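Local atomic coordinates of putative nuclease YbcO (Escherichia coli K-12, PDB entry 3G27), a protein that binds zinc and is probably a nuclease. Residues R16-C21 with A70-E75. Residues are numbered along the deposited sequence; the frame is centred on the assembly and turned at random. Where two conformers were deposited one is given.
Sequences RIPGVC and AGYAKE. With ZN (zinc ion), chain B; CA (calcium ion), chain C.
Ile17 and Pro18 of the zinc-binding loop meet Tyr72 and Ala73 in the first turn of helix 70-90. No hydrogen bond joins the two segments, and the contact is mainly apolar. With chi1 at -177°, CG of Tyr72 stands opposite the backbone N, and the ring reaches from the helix to the loop. Pro18 CD lies at the ring edge, near the ring plane, 3.1 Å from Tyr72 OH. Pro18 CG also borders this oxygen. Ile17 CG2 approaches the same ring obliquely, 4.0 Å from Tyr72 CE2. The other branch of Ile17 runs to the helix backbone, where CD1 is 4.2 Å from Ala73 CA. Ile17 thus touches two successive helix residues, one with each branch.

Within the loop, Cys21 N donates a hydrogen bond to Ile17 O at 2.8 Å. Cys21 serves two metals. Its SG binds zinc at 2.3 Å in a four-cysteine site, completed by Cys13 and the CxxC pair Cys54 and Cys57. Its carbonyl O binds calcium at 2.5 Å, together with Gly19 O and three waters.

Asp69 OD2 accepts a hydrogen bond from Tyr72 N at the start of the helix. Ile17 sits next to Cys57 and also packs on Glu60 and Ile61 of helix 55-61 and on Val68. The loop, which precedes strand 29-32, therefore rests against both helix 55-61 and the beginning of helix 70-90.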
ATOM      1  N   ARG A  16       0.694  11.324   6.842  0.50 32.30           N
ATOM      2  CA  ARG A  16       1.721  12.282   7.252  0.50 32.95           C
ATOM      3  C   ARG A  16       2.502  12.936   6.108  0.50 32.78           C
ATOM      4  O   ARG A  16       3.737  12.935   6.125  0.50 32.80           O
ATOM      5  CB  ARG A  16       2.701  11.606   8.218  0.50 33.18           C
ATOM      6  CG  ARG A  16       2.047  10.564   9.132  0.50 34.96           C
ATOM      7  CD  ARG A  16       2.880  10.319  10.380  0.50 38.41           C
ATOM      8  NE  ARG A  16       2.668   8.995  10.962  0.50 40.82           N
ATOM      9  CZ  ARG A  16       3.498   7.976  10.791  0.50 43.31           C
ATOM     10  NH1 ARG A  16       3.245   6.806  11.362  0.50 44.79           N
ATOM     11  NH2 ARG A  16       4.590   8.133  10.050  0.50 44.83           N
ATOM     12  N   ILE A  17       1.797  13.517   5.136  1.00 32.48           N
ATOM     13  CA  ILE A  17       2.455  14.278   4.084  1.00 31.95           C
ATOM     14  C   ILE A  17       3.032  15.530   4.746  1.00 31.07           C
ATOM     15  O   ILE A  17       2.304  16.304   5.399  1.00 31.87           O
ATOM     16  CB  ILE A  17       1.502  14.684   2.941  1.00 31.85           C
ATOM     17  CG1 ILE A  17       0.928  13.445   2.260  1.00 32.96           C
ATOM     18  CG2 ILE A  17       2.260  15.549   1.940  1.00 31.53           C
ATOM     19  CD1 ILE A  17      -0.232  13.694   1.336  1.00 30.28           C
ATOM     20  N   PRO A  18       4.341  15.741   4.606  1.00 30.42           N
ATOM     21  CA  PRO A  18       4.889  16.922   5.249  1.00 30.14           C
ATOM     22  C   PRO A  18       4.191  18.208   4.839  1.00 29.70           C
ATOM     23  O   PRO A  18       3.845  18.376   3.686  1.00 29.27           O
ATOM     24  CB  PRO A  18       6.346  16.925   4.781  1.00 30.51           C
ATOM     25  CG  PRO A  18       6.651  15.471   4.533  1.00 29.83           C
ATOM     26  CD  PRO A  18       5.399  14.919   3.975  1.00 30.29           C
ATOM     27  N   GLY A  19       3.983  19.102   5.802  1.00 29.06           N
ATOM     28  CA  GLY A  19       3.362  20.390   5.540  1.00 28.83           C
ATOM     29  C   GLY A  19       1.864  20.240   5.544  1.00 28.75           C
ATOM     30  O   GLY A  19       1.163  20.836   6.376  1.00 28.83           O
ATOM     31  N   VAL A  20       1.389  19.405   4.631  1.00 28.56           N
ATOM     32  CA  VAL A  20      -0.029  19.119   4.480  1.00 28.78           C
ATOM     33  C   VAL A  20      -0.683  18.548   5.761  1.00 28.84           C
ATOM     34  O   VAL A  20      -1.772  18.976   6.172  1.00 30.41           O
ATOM     35  CB  VAL A  20      -0.269  18.159   3.230  1.00 28.77           C
ATOM     36  CG1 VAL A  20      -1.695  17.707   3.187  1.00 26.85           C
ATOM     37  CG2 VAL A  20       0.157  18.817   1.927  1.00 26.36           C
ATOM     38  N   CYS A  21      -0.018  17.594   6.388  1.00 28.61           N
ATOM     39  CA  CYS A  21      -0.538  16.976   7.592  1.00 28.75           C
ATOM     40  C   CYS A  21      -0.853  18.030   8.617  1.00 28.41           C
ATOM     41  O   CYS A  21      -0.065  18.964   8.821  1.00 29.37           O
ATOM     42  CB  CYS A  21       0.471  15.984   8.193  1.00 28.16           C
ATOM     43  SG  CYS A  21      -0.286  14.697   9.336  1.00 30.33           S
ATOM     44  N   ALA A  70       1.243  14.238  -7.244  1.00 29.99           N
ATOM     45  CA  ALA A  70       0.288  13.136  -7.106  1.00 29.39           C
ATOM     46  C   ALA A  70       0.940  11.785  -6.866  1.00 29.29           C
ATOM     47  O   ALA A  70       0.369  10.922  -6.219  1.00 29.03           O
ATOM     48  CB  ALA A  70      -0.575  13.031  -8.346  1.00 30.39           C
ATOM     49  N   GLY A  71       2.119  11.582  -7.436  1.00 29.01           N
ATOM     50  CA  GLY A  71       2.891  10.365  -7.163  1.00 29.03           C
ATOM     51  C   GLY A  71       3.343  10.283  -5.715  1.00 28.65           C
ATOM     52  O   GLY A  71       3.223   9.254  -5.069  1.00 28.68           O
ATOM     53  N   TYR A  72       3.820  11.393  -5.194  1.00 29.08           N
ATOM     54  CA  TYR A  72       4.215  11.462  -3.785  1.00 29.80           C
ATOM     55  C   TYR A  72       3.025  11.294  -2.828  1.00 28.85           C
ATOM     56  O   TYR A  72       3.075  10.527  -1.872  1.00 30.06           O
ATOM     57  CB  TYR A  72       4.946  12.770  -3.540  1.00 30.26           C
ATOM     58  CG  TYR A  72       5.465  12.922  -2.143  1.00 31.97           C
ATOM     59  CD1 TYR A  72       6.426  12.061  -1.654  1.00 33.81           C
ATOM     60  CD2 TYR A  72       4.997  13.933  -1.322  1.00 33.99           C
ATOM     61  CE1 TYR A  72       6.912  12.205  -0.380  1.00 36.99           C
ATOM     62  CE2 TYR A  72       5.482  14.099  -0.035  1.00 35.33           C
ATOM     63  CZ  TYR A  72       6.432  13.233   0.434  1.00 37.04           C
ATOM     64  OH  TYR A  72       6.929  13.379   1.710  1.00 36.31           O
ATOM     65  N   ALA A  73       1.943  11.993  -3.087  1.00 28.80           N
ATOM     66  CA  ALA A  73       0.717  11.789  -2.326  1.00 28.11           C
ATOM     67  C   ALA A  73       0.322  10.319  -2.309  1.00 28.48           C
ATOM     68  O   ALA A  73      -0.042   9.790  -1.269  1.00 28.64           O
ATOM     69  CB  ALA A  73      -0.393  12.600  -2.929  1.00 28.18           C
ATOM     70  N   LYS A  74       0.399   9.662  -3.468  1.00 29.63           N
ATOM     71  CA  LYS A  74      -0.000   8.256  -3.599  1.00 29.79           C
ATOM     72  C   LYS A  74       0.905   7.386  -2.791  1.00 29.95           C
ATOM     73  O   LYS A  74       0.465   6.519  -2.067  1.00 30.15           O
ATOM     74  CB  LYS A  74       0.028   7.760  -5.055  1.00 29.47           C
ATOM     75  N   GLU A  75       2.191   7.595  -2.957  1.00 30.82           N
ATOM     76  CA  GLU A  75       3.157   6.915  -2.141  1.00 31.15           C
ATOM     77  C   GLU A  75       2.850   7.022  -0.636  1.00 30.58           C
ATOM     78  O   GLU A  75       2.776   6.012   0.056  1.00 29.43           O
ATOM     79  CB  GLU A  75       4.505   7.493  -2.451  1.00 31.84           C
ATOM     80  CG  GLU A  75       5.541   7.024  -1.548  1.00 34.97           C
ATOM     81  CD  GLU A  75       6.912   7.203  -2.109  1.00 38.15           C
ATOM     82  OE1 GLU A  75       7.113   7.982  -3.090  1.00 41.78           O
ATOM     83  OE2 GLU A  75       7.788   6.525  -1.549  1.00 42.04           O
TER
HETATM   84 ZN    ZN B  97      -2.019  13.839   8.033  1.00 38.54          ZN
HETATM   85 CA    CA C  98       0.460  21.362   8.609  1.00 38.85          CA
HETATM   86  O   HOH W   1      -1.974  21.045   7.832  1.00 30.91           O
HETATM   87  O   HOH W   2       0.385  21.024  10.954  1.00 26.03           O
HETATM   88  O   HOH W   3       2.610  19.904   8.966  1.00 29.39           O